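PDB 5JOS: cyclohexadienyl dehydratase from Synthetic construct, which probably catalyses the decarboxylating dehydration of prephenate and arogenate in phenylalanine biosynthesis, on a periplasmic binding protein fold. Local coordinates for residues G31-F36 and S207-M212; G43-F48 and F66-W71; D49-K54 and Y241-K246. One frame throughout, in Å; residues are numbered along the deposited sequence.

Contact 1: G31-F36 and S207-M212; sequences GDYKPF and SEKGYM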
loop_
_atom_site.group_PDB
_atom_site.type_symbol
_atom_site.label_atom_id
_atom_site.label_comp_id
_atom_site.label_asym_id
_atom_site.label_seq_id
_atom_site.Cartn_x
_atom_site.Cartn_y
_atom_site.Cartn_z
ATOM N N GLY A 31 -2.226 14.403 -1.749
ATOM C CA GLY A 31 -1.287 15.005 -2.725
ATOM C C GLY A 31 0.138 15.201 -2.200
ATOM O O GLY A 31 0.926 15.900 -2.799
ATOM N N ASP A 32 0.466 14.554 -1.088
ATOM C CA ASP A 32 1.798 14.675 -0.482
ATOM C C ASP A 32 2.449 13.342 -0.169
ATOM O O ASP A 32 3.351 13.261 0.665
ATOM C CB ASP A 32 1.701 15.538 0.777
ATOM C CG ASP A 32 0.876 14.888 1.885
ATOM O OD1 ASP A 32 0.508 13.719 1.770
ATOM O OD2 ASP A 32 0.627 15.553 2.904
ATOM N N TYR A 33 2.018 12.321 -0.899
ATOM C CA TYR A 33 2.407 10.971 -0.614
ATOM C C TYR A 33 2.692 10.108 -1.844
ATOM O O TYR A 33 1.839 9.314 -2.271
ATOM C CB TYR A 33 1.304 10.326 0.243
ATOM C CG TYR A 33 1.597 8.920 0.742
ATOM C CD1 TYR A 33 2.891 8.390 0.832
ATOM C CD2 TYR A 33 0.549 8.117 1.190
ATOM C CE1 TYR A 33 3.106 7.113 1.372
ATOM C CE2 TYR A 33 0.761 6.867 1.676
ATOM C CZ TYR A 33 2.016 6.357 1.784
ATOM O OH TYR A 33 2.097 5.076 2.312
ATOM N N LYS A 34 3.945 10.108 -2.316
ATOM C CA LYS A 34 4.335 9.226 -3.393
ATOM C C LYS A 34 4.480 7.865 -2.817
ATOM O O LYS A 34 4.966 7.759 -1.723
ATOM C CB LYS A 34 5.659 9.561 -3.972
ATOM C CG LYS A 34 5.860 10.972 -4.433
ATOM C CD LYS A 34 7.367 11.301 -4.388
ATOM C CE LYS A 34 7.856 11.937 -5.659
ATOM N NZ LYS A 34 7.279 13.284 -5.794
ATOM N N PRO A 35 4.116 6.831 -3.590
ATOM C CA PRO A 35 3.707 6.957 -5.005
ATOM C C PRO A 35 2.158 6.949 -5.170
ATOM O O PRO A 35 1.664 6.584 -6.245
ATOM C CB PRO A 35 4.262 5.633 -5.601
ATOM C CG PRO A 35 3.950 4.671 -4.445
ATOM C CD PRO A 35 4.349 5.450 -3.233
ATOM N N PHE A 36 1.404 7.213 -4.097
ATOM C CA PHE A 36 -0.045 7.043 -4.139
ATOM C C PHE A 36 -0.838 8.257 -4.605
ATOM O O PHE A 36 -1.881 8.101 -5.260
ATOM C CB PHE A 36 -0.547 6.629 -2.752
ATOM C CG PHE A 36 -0.010 5.307 -2.296
ATOM C CD1 PHE A 36 -0.584 4.136 -2.727
ATOM C CD2 PHE A 36 1.021 5.236 -1.474
ATOM C CE1 PHE A 36 -0.078 2.952 -2.350
ATOM C CE2 PHE A 36 1.500 4.028 -1.069
ATOM C CZ PHE A 36 0.961 2.917 -1.489
ATOM N N SER A 207 0.600 -4.776 8.035
ATOM C CA SER A 207 -0.353 -3.766 7.828
ATOM C C SER A 207 -1.027 -3.835 6.447
ATOM O O SER A 207 -0.665 -4.598 5.581
ATOM C CB SER A 207 0.257 -2.387 7.996
ATOM O OG SER A 207 0.946 -2.283 9.211
ATOM N N GLU A 208 -1.993 -2.965 6.255
ATOM C CA GLU A 208 -2.660 -2.880 4.968
ATOM C C GLU A 208 -3.168 -1.498 4.646
ATOM O O GLU A 208 -3.300 -0.608 5.529
ATOM C CB GLU A 208 -3.793 -3.937 4.940
ATOM C CG GLU A 208 -4.875 -3.697 5.914
ATOM C CD GLU A 208 -5.895 -4.870 6.079
ATOM O OE1 GLU A 208 -5.520 -6.042 6.087
ATOM O OE2 GLU A 208 -7.104 -4.589 6.141
ATOM N N LYS A 209 -3.414 -1.290 3.371
ATOM C CA LYS A 209 -3.947 -0.051 2.890
ATOM C C LYS A 209 -5.356 -0.331 2.417
ATOM O O LYS A 209 -5.625 -1.364 1.786
ATOM C CB LYS A 209 -3.217 0.451 1.616
ATOM C CG LYS A 209 -1.693 0.629 1.627
ATOM C CD LYS A 209 -1.338 1.708 2.529
ATOM C CE LYS A 209 0.112 2.144 2.331
ATOM N NZ LYS A 209 0.249 3.249 3.342
ATOM N N GLY A 210 -6.214 0.660 2.585
ATOM C CA GLY A 210 -7.615 0.497 2.217
ATOM C C GLY A 210 -8.142 1.858 1.844
ATOM O O GLY A 210 -7.489 2.919 2.075
ATOM N N TYR A 211 -9.310 1.855 1.210
ATOM C CA TYR A 211 -10.036 3.114 0.928
ATOM C C TYR A 211 -11.012 3.424 2.078
ATOM O O TYR A 211 -11.741 2.598 2.523
ATOM C CB TYR A 211 -10.690 3.096 -0.452
ATOM C CG TYR A 211 -9.657 2.778 -1.524
ATOM C CD1 TYR A 211 -8.560 3.538 -1.679
ATOM C CD2 TYR A 211 -9.788 1.683 -2.329
ATOM C CE1 TYR A 211 -7.606 3.230 -2.641
ATOM C CE2 TYR A 211 -8.867 1.392 -3.323
ATOM C CZ TYR A 211 -7.753 2.139 -3.428
ATOM O OH TYR A 211 -6.771 1.804 -4.338
ATOM N N MET A 212 -10.997 4.657 2.524
ATOM C CA MET A 212 -11.698 5.018 3.719
ATOM C C MET A 212 -12.992 5.708 3.409
ATOM O O MET A 212 -13.007 6.668 2.645
ATOM C CB MET A 212 -10.819 5.971 4.500
ATOM C CG MET A 212 -10.972 5.887 5.981
ATOM S SD MET A 212 -9.869 6.901 7.012
ATOM C CE MET A 212 -9.830 8.494 6.285
#
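Lys209 packs its outermost methylene obliquely against the Phe36 ring, CE standing 4.0 Å from Phe36 CZ, while its ammonium group runs on to the hydroxyl of Tyr33. The setting is the periplasmic binding protein fold, in which the loop after strand 24-29 meets strand 205-213, 171 residues further along the chain. It illustrates how a buried lysine can be divided between two aromatic residues, its last methylene against the Phe36 ring and its ammonium on the Tyr33 hydroxyl. Tyr33 and Lys209 reach toward each other from opposite directions, and Lys209 NZ donates a hydrogen bond of 2.8 Å to Tyr33 OH. The nitrogen lies at the edge of the tyrosine ring and in its plane, reaching the hydroxyl rather than the pi cloud. Tyr33 can extend this far because its CG is anti to the backbone N (chi1 -175°), which carries the ring forward from the loop. The lysine chain turns once, at chi2 (-67°), and is extended beyond that bend. Its amine is not left to the tyrosine alone: the carbonyl of Gly89 and the hydroxyl of Thr91 also receive bonds from it, and this threefold grip should fix its position. Met107 and Phe109 of strand 107-109 pack on the lysine side chain. Within the loop, Asp32 and Tyr33 form a classic beta bulge opposite Ser37. Tyr33 to Phe36, with a cis peptide before Pro35, form a type VIa beta turn closed by Phe36 N to Tyr33 O at 2.8 Å. The turn brings the two aromatic side chains together, with Phe36 CD2 seated 3.5 Å above one face of the Tyr33 ring, displaced toward its rim.

Contact 2: G43-F48 and F66-W71; sequences GQYTGF and FVPTTW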
loop_
_atom_site.group_PDB
_atom_site.type_symbol
_atom_site.label_atom_id
_atom_site.label_comp_id
_atom_site.label_asym_id
_atom_site.label_seq_id
_atom_site.Cartn_x
_atom_site.Cartn_y
_atom_site.Cartn_z
ATOM N N GLY A 43 1.402 20.303 -11.296
ATOM C CA GLY A 43 0.636 20.418 -10.068
ATOM C C GLY A 43 -0.754 19.832 -10.255
ATOM O O GLY A 43 -1.692 20.207 -9.557
ATOM N N GLN A 44 -0.911 18.923 -11.214
ATOM C CA GLN A 44 -2.103 18.060 -11.271
ATOM C C GLN A 44 -1.848 16.813 -10.414
ATOM O O GLN A 44 -0.700 16.375 -10.277
ATOM C CB GLN A 44 -2.279 17.526 -12.680
ATOM C CG GLN A 44 -2.570 18.562 -13.753
ATOM C CD GLN A 44 -3.641 19.526 -13.298
ATOM O OE1 GLN A 44 -3.362 20.700 -13.054
ATOM N NE2 GLN A 44 -4.866 19.024 -13.129
ATOM N N TYR A 45 -2.917 16.134 -10.020
ATOM C CA TYR A 45 -2.794 14.949 -9.205
ATOM C C TYR A 45 -2.285 13.767 -9.998
ATOM O O TYR A 45 -2.707 13.519 -11.111
ATOM C CB TYR A 45 -4.124 14.555 -8.586
ATOM C CG TYR A 45 -4.509 15.433 -7.457
ATOM C CD1 TYR A 45 -3.883 15.314 -6.227
ATOM C CD2 TYR A 45 -5.480 16.422 -7.608
ATOM C CE1 TYR A 45 -4.215 16.153 -5.165
ATOM C CE2 TYR A 45 -5.856 17.226 -6.528
ATOM C CZ TYR A 45 -5.212 17.077 -5.300
ATOM O OH TYR A 45 -5.589 17.870 -4.214
ATOM N N THR A 46 -1.363 13.035 -9.404
ATOM C CA THR A 46 -0.807 11.859 -10.027
ATOM C C THR A 46 -0.529 10.809 -8.946
ATOM O O THR A 46 -0.351 11.149 -7.761
ATOM C CB THR A 46 0.411 12.222 -10.886
ATOM O OG1 THR A 46 0.878 11.065 -11.551
ATOM C CG2 THR A 46 1.614 12.764 -10.099
ATOM N N GLY A 47 -0.547 9.544 -9.368
ATOM C CA GLY A 47 -0.180 8.454 -8.503
ATOM C C GLY A 47 -1.056 7.228 -8.645
ATOM O O GLY A 47 -2.104 7.246 -9.301
ATOM N N PHE A 48 -0.636 6.188 -7.941
ATOM C CA PHE A 48 -1.354 4.928 -7.865
ATOM C C PHE A 48 -2.853 5.065 -7.560
ATOM O O PHE A 48 -3.691 4.523 -8.283
ATOM C CB PHE A 48 -0.636 4.086 -6.787
ATOM C CG PHE A 48 -1.124 2.657 -6.600
ATOM C CD1 PHE A 48 -2.299 2.388 -5.925
ATOM C CD2 PHE A 48 -0.315 1.607 -6.908
ATOM C CE1 PHE A 48 -2.696 1.084 -5.674
ATOM C CE2 PHE A 48 -0.712 0.283 -6.684
ATOM C CZ PHE A 48 -1.908 0.029 -6.075
ATOM N N PHE A 66 -11.399 15.497 -7.167
ATOM C CA PHE A 66 -10.438 15.375 -6.106
ATOM C C PHE A 66 -10.598 16.477 -5.057
ATOM O O PHE A 66 -10.574 17.635 -5.372
ATOM C CB PHE A 66 -9.050 15.375 -6.714
ATOM C CG PHE A 66 -8.752 14.103 -7.429
ATOM C CD1 PHE A 66 -8.679 12.904 -6.730
ATOM C CD2 PHE A 66 -8.666 14.068 -8.807
ATOM C CE1 PHE A 66 -8.490 11.712 -7.397
ATOM C CE2 PHE A 66 -8.415 12.872 -9.485
ATOM C CZ PHE A 66 -8.347 11.697 -8.773
ATOM N N VAL A 67 -10.771 16.120 -3.797
ATOM C CA VAL A 67 -10.951 17.144 -2.759
ATOM C C VAL A 67 -9.696 17.123 -1.895
ATOM O O VAL A 67 -9.443 16.108 -1.276
ATOM C CB VAL A 67 -12.207 16.845 -1.993
ATOM C CG1 VAL A 67 -12.414 17.838 -0.805
ATOM C CG2 VAL A 67 -13.400 16.931 -2.930
ATOM N N PRO A 68 -8.876 18.220 -1.906
ATOM C CA PRO A 68 -7.678 18.324 -1.094
ATOM C C PRO A 68 -8.041 18.065 0.388
ATOM O O PRO A 68 -9.051 18.553 0.859
ATOM C CB PRO A 68 -7.218 19.765 -1.266
ATOM C CG PRO A 68 -7.948 20.318 -2.474
ATOM C CD PRO A 68 -9.111 19.411 -2.751
ATOM N N THR A 69 -7.286 17.209 1.062
ATOM C CA THR A 69 -7.362 17.094 2.498
ATOM C C THR A 69 -5.895 16.946 2.974
ATOM O O THR A 69 -4.957 16.888 2.140
ATOM C CB THR A 69 -8.299 15.924 2.910
ATOM O OG1 THR A 69 -8.567 15.917 4.322
ATOM C CG2 THR A 69 -7.703 14.658 2.585
ATOM N N THR A 70 -5.704 16.887 4.283
ATOM C CA THR A 70 -4.369 16.787 4.869
ATOM C C THR A 70 -4.426 15.721 5.959
ATOM O O THR A 70 -5.519 15.374 6.470
ATOM C CB THR A 70 -3.950 18.095 5.570
ATOM O OG1 THR A 70 -4.739 18.229 6.741
ATOM C CG2 THR A 70 -4.166 19.381 4.680
ATOM N N TRP A 71 -3.267 15.234 6.386
ATOM C CA TRP A 71 -3.296 14.161 7.365
ATOM C C TRP A 71 -3.961 14.576 8.681
ATOM O O TRP A 71 -4.687 13.776 9.222
ATOM C CB TRP A 71 -1.900 13.506 7.559
ATOM C CG TRP A 71 -1.440 12.884 6.254
ATOM C CD1 TRP A 71 -0.631 13.471 5.305
ATOM C CD2 TRP A 71 -1.878 11.669 5.703
ATOM N NE1 TRP A 71 -0.522 12.652 4.235
ATOM C CE2 TRP A 71 -1.284 11.548 4.435
ATOM C CE3 TRP A 71 -2.707 10.641 6.158
ATOM C CZ2 TRP A 71 -1.502 10.484 3.627
ATOM C CZ3 TRP A 71 -2.949 9.623 5.338
ATOM C CH2 TRP A 71 -2.329 9.524 4.079
#
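Tyr45 slides past Phe66 in the opposite direction, and the closest meeting is not ring to ring: Tyr45 CE2 rests 3.7 Å from Phe66 CB. The two rings lie obliquely, their centroids 5.3 Å apart and their planes at 42°, an intermediate geometry that is neither a stack nor an edge-to-face pair. Here the packing is dense, since CD2 and CE2 of the tyrosine both bear on the first carbon of the phenylalanine side chain, and the pair accounts for most of the contact. Each ring starts from a CG anti to its carbonyl carbon (chi1 -75° for Tyr45, -72° for Phe66), which sends the two side chains alongside one another. The far end of the tyrosine is looser. The side chains of Tyr45 and Pro68 cross at about a right angle, with Tyr45 OH 3.8 Å from Pro68 CG, a van der Waals contact only, against an exposed proline. Just before Tyr45, Gly43 and Gln44 are poorly ordered, in keeping with a turn at the protein surface, and Arg39 makes a cation-pi contact with the tyrosine ring. A leucine here lacks CE2 and the hydroxyl, which would probably open a gap over Phe66 and beside Pro68 and deprive Arg39 of its cation-pi partner. Around this pair, strand 63-68 runs parallel to strand 24-29, joined through helix 48-60 in a beta-alpha-beta crossover. The small hairpin of strands 38-39 and 45-46 precedes that helix, and both aromatic side chains settle on Thr29 of strand 24-29 and Ile50 of helix 48-60.

Contact 3: D49-K54 and Y241-K246; sequences DIDVAK and YEKWLK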
loop_
_atom_site.group_PDB
_atom_site.type_symbol
_atom_site.label_atom_id
_atom_site.label_comp_id
_atom_site.label_asym_id
_atom_site.label_seq_id
_atom_site.Cartn_x
_atom_site.Cartn_y
_atom_site.Cartn_z
ATOM N N ASP A 49 -3.205 5.759 -6.467
ATOM C CA ASP A 49 -4.597 5.853 -6.118
ATOM C C ASP A 49 -5.379 6.952 -6.869
ATOM O O ASP A 49 -6.634 6.978 -6.781
ATOM C CB ASP A 49 -4.782 6.000 -4.636
ATOM C CG ASP A 49 -4.551 4.702 -3.905
ATOM O OD1 ASP A 49 -4.911 3.609 -4.425
ATOM O OD2 ASP A 49 -4.040 4.759 -2.755
ATOM N N ILE A 50 -4.657 7.782 -7.628
ATOM C CA ILE A 50 -5.268 8.752 -8.507
ATOM C C ILE A 50 -5.732 7.987 -9.686
ATOM O O ILE A 50 -6.879 8.205 -10.116
ATOM C CB ILE A 50 -4.323 9.856 -8.894
ATOM C CG1 ILE A 50 -3.756 10.538 -7.675
ATOM C CG2 ILE A 50 -4.946 10.861 -9.882
ATOM C CD1 ILE A 50 -4.732 11.198 -6.740
ATOM N N ASP A 51 -4.885 7.065 -10.182
ATOM C CA ASP A 51 -5.312 6.178 -11.210
ATOM C C ASP A 51 -6.540 5.348 -10.732
ATOM O O ASP A 51 -7.488 5.091 -11.496
ATOM C CB ASP A 51 -4.208 5.212 -11.601
ATOM C CG ASP A 51 -3.132 5.828 -12.410
ATOM O OD1 ASP A 51 -3.194 7.038 -12.710
ATOM O OD2 ASP A 51 -2.235 5.051 -12.853
ATOM N N VAL A 52 -6.478 4.777 -9.540
ATOM C CA VAL A 52 -7.597 3.908 -9.060
ATOM C C VAL A 52 -8.884 4.746 -8.908
ATOM O O VAL A 52 -9.941 4.335 -9.289
ATOM C CB VAL A 52 -7.254 3.328 -7.672
ATOM C CG1 VAL A 52 -8.379 2.543 -7.070
ATOM C CG2 VAL A 52 -6.045 2.426 -7.721
ATOM N N ALA A 53 -8.764 5.941 -8.352
ATOM C CA ALA A 53 -9.898 6.810 -8.192
ATOM C C ALA A 53 -10.628 7.021 -9.499
ATOM O O ALA A 53 -11.832 6.997 -9.533
ATOM C CB ALA A 53 -9.471 8.148 -7.650
ATOM N N LYS A 54 -9.888 7.241 -10.585
ATOM C CA LYS A 54 -10.501 7.465 -11.852
ATOM C C LYS A 54 -11.196 6.264 -12.330
ATOM O O LYS A 54 -12.217 6.326 -12.943
ATOM C CB LYS A 54 -9.465 7.837 -12.903
ATOM C CG LYS A 54 -8.966 9.200 -12.560
ATOM C CD LYS A 54 -7.837 9.598 -13.485
ATOM C CE LYS A 54 -7.525 11.044 -13.143
ATOM N NZ LYS A 54 -6.273 11.411 -13.854
ATOM N N TYR A 241 0.775 -2.115 -9.671
ATOM C CA TYR A 241 1.990 -2.445 -8.892
ATOM C C TYR A 241 3.215 -2.294 -9.761
ATOM O O TYR A 241 4.253 -1.718 -9.397
ATOM C CB TYR A 241 1.942 -3.894 -8.408
ATOM C CG TYR A 241 1.231 -4.108 -7.075
ATOM C CD1 TYR A 241 0.041 -3.484 -6.806
ATOM C CD2 TYR A 241 1.751 -4.990 -6.100
ATOM C CE1 TYR A 241 -0.634 -3.684 -5.621
ATOM C CE2 TYR A 241 1.069 -5.192 -4.883
ATOM C CZ TYR A 241 -0.127 -4.556 -4.687
ATOM O OH TYR A 241 -0.842 -4.703 -3.508
ATOM N N GLU A 242 3.098 -2.791 -10.963
ATOM C CA GLU A 242 4.209 -2.699 -11.837
ATOM C C GLU A 242 4.571 -1.233 -12.171
ATOM O O GLU A 242 5.729 -0.798 -12.024
ATOM C CB GLU A 242 3.834 -3.492 -13.050
ATOM C CG GLU A 242 4.820 -3.485 -14.130
ATOM C CD GLU A 242 4.310 -4.428 -15.182
ATOM O OE1 GLU A 242 3.925 -3.953 -16.256
ATOM O OE2 GLU A 242 4.171 -5.629 -14.866
ATOM N N LYS A 243 3.574 -0.501 -12.637
ATOM C CA LYS A 243 3.735 0.884 -13.040
ATOM C C LYS A 243 4.258 1.768 -11.875
ATOM O O LYS A 243 5.217 2.513 -12.037
ATOM C CB LYS A 243 2.397 1.420 -13.536
ATOM C CG LYS A 243 2.409 2.888 -13.904
ATOM C CD LYS A 243 1.052 3.403 -14.387
ATOM C CE LYS A 243 1.208 4.887 -14.711
ATOM N NZ LYS A 243 -0.095 5.611 -14.962
ATOM N N TRP A 244 3.618 1.706 -10.731
ATOM C CA TRP A 244 3.934 2.611 -9.637
ATOM C C TRP A 244 4.929 2.060 -8.626
ATOM O O TRP A 244 5.605 2.818 -8.049
ATOM C CB TRP A 244 2.621 3.017 -8.895
ATOM C CG TRP A 244 1.708 3.808 -9.742
ATOM C CD1 TRP A 244 0.600 3.377 -10.352
ATOM C CD2 TRP A 244 1.894 5.177 -10.140
ATOM N NE1 TRP A 244 0.023 4.397 -11.071
ATOM C CE2 TRP A 244 0.823 5.516 -10.960
ATOM C CE3 TRP A 244 2.883 6.141 -9.858
ATOM C CZ2 TRP A 244 0.697 6.756 -11.570
ATOM C CZ3 TRP A 244 2.763 7.392 -10.442
ATOM C CH2 TRP A 244 1.664 7.694 -11.311
ATOM N N LEU A 245 4.990 0.761 -8.386
ATOM C CA LEU A 245 5.914 0.227 -7.403
ATOM C C LEU A 245 7.122 -0.424 -8.048
ATOM O O LEU A 245 8.031 -0.866 -7.367
ATOM C CB LEU A 245 5.231 -0.807 -6.567
ATOM C CG LEU A 245 3.955 -0.385 -5.840
ATOM C CD1 LEU A 245 3.556 -1.481 -4.856
ATOM C CD2 LEU A 245 4.093 0.945 -5.143
ATOM N N LYS A 246 7.120 -0.488 -9.367
ATOM C CA LYS A 246 8.200 -1.057 -10.128
ATOM C C LYS A 246 8.427 -2.481 -9.743
ATOM O O LYS A 246 9.536 -2.925 -9.762
ATOM C CB LYS A 246 9.516 -0.302 -9.932
ATOM C CG LYS A 246 9.434 1.175 -10.167
ATOM C CD LYS A 246 9.272 1.377 -11.636
ATOM C CE LYS A 246 8.514 2.632 -11.927
ATOM N NZ LYS A 246 8.554 2.654 -13.410
#
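Asp51 presents one oxygen, OD2, to two donors that approach it along quite different paths. Lys243 comes from the opposite direction, its chain extended from a CG anti to the backbone N (chi1 176°), and NZ meets the syn lone pair of Asp51 OD2 at 3.1 Å to make a salt bridge. Trp244 crosses the aspartate obliquely, with indole and carboxylate planes 65° apart. Its NE1 donates to Asp51 OD2 at 2.9 Å, and the N-H...O angle of 154° makes the bond moderately bent. The oxygen sits in the indole plane, yet from the aspartate's side the donor stands well above the carboxylate plane, so the two bonds do not compete for one direction. The donors also pack on each other: Lys243 CE lies 3.3 Å above one face of the Trp244 ring, offset toward the rim, so that the methylenes run over the indole as they reach for the acid. The contact joins helix 48-60 to helix 236-245, where both donors lie within the wider pi-type turn at 241-245, and Leu240 adds an apolar touch to Asp51. As an example of a shared acceptor, the two bonds hold OD2 in place and would be expected to stabilise the anion, although the surface position probably weakens the salt bridge; the tryptophan bond also probably restrains the rotation of the indole.

How the contacts relate
From the N terminus, the chain first passes 31-36, whose partner comes only at 207-212, so contact 1 closes a loop of 170 intervening residues. Contact 2 is nested inside it, closing a short excursion from 43-48 through helix 48-60 to 66-71. Contact 3 starts on that same helix, at 49-54, and ends at 241-246, crossing both of the others. The segments also touch directly: Pro35 O bonds to Phe48 N, Phe36 O to Asp49 N, and Tyr211 OH to Asp49 OD1. Together they tie the loop after strand 24-29, the small hairpin, edge strand 63-68, strand 205-213 and the last helix around the start of helix 48-60.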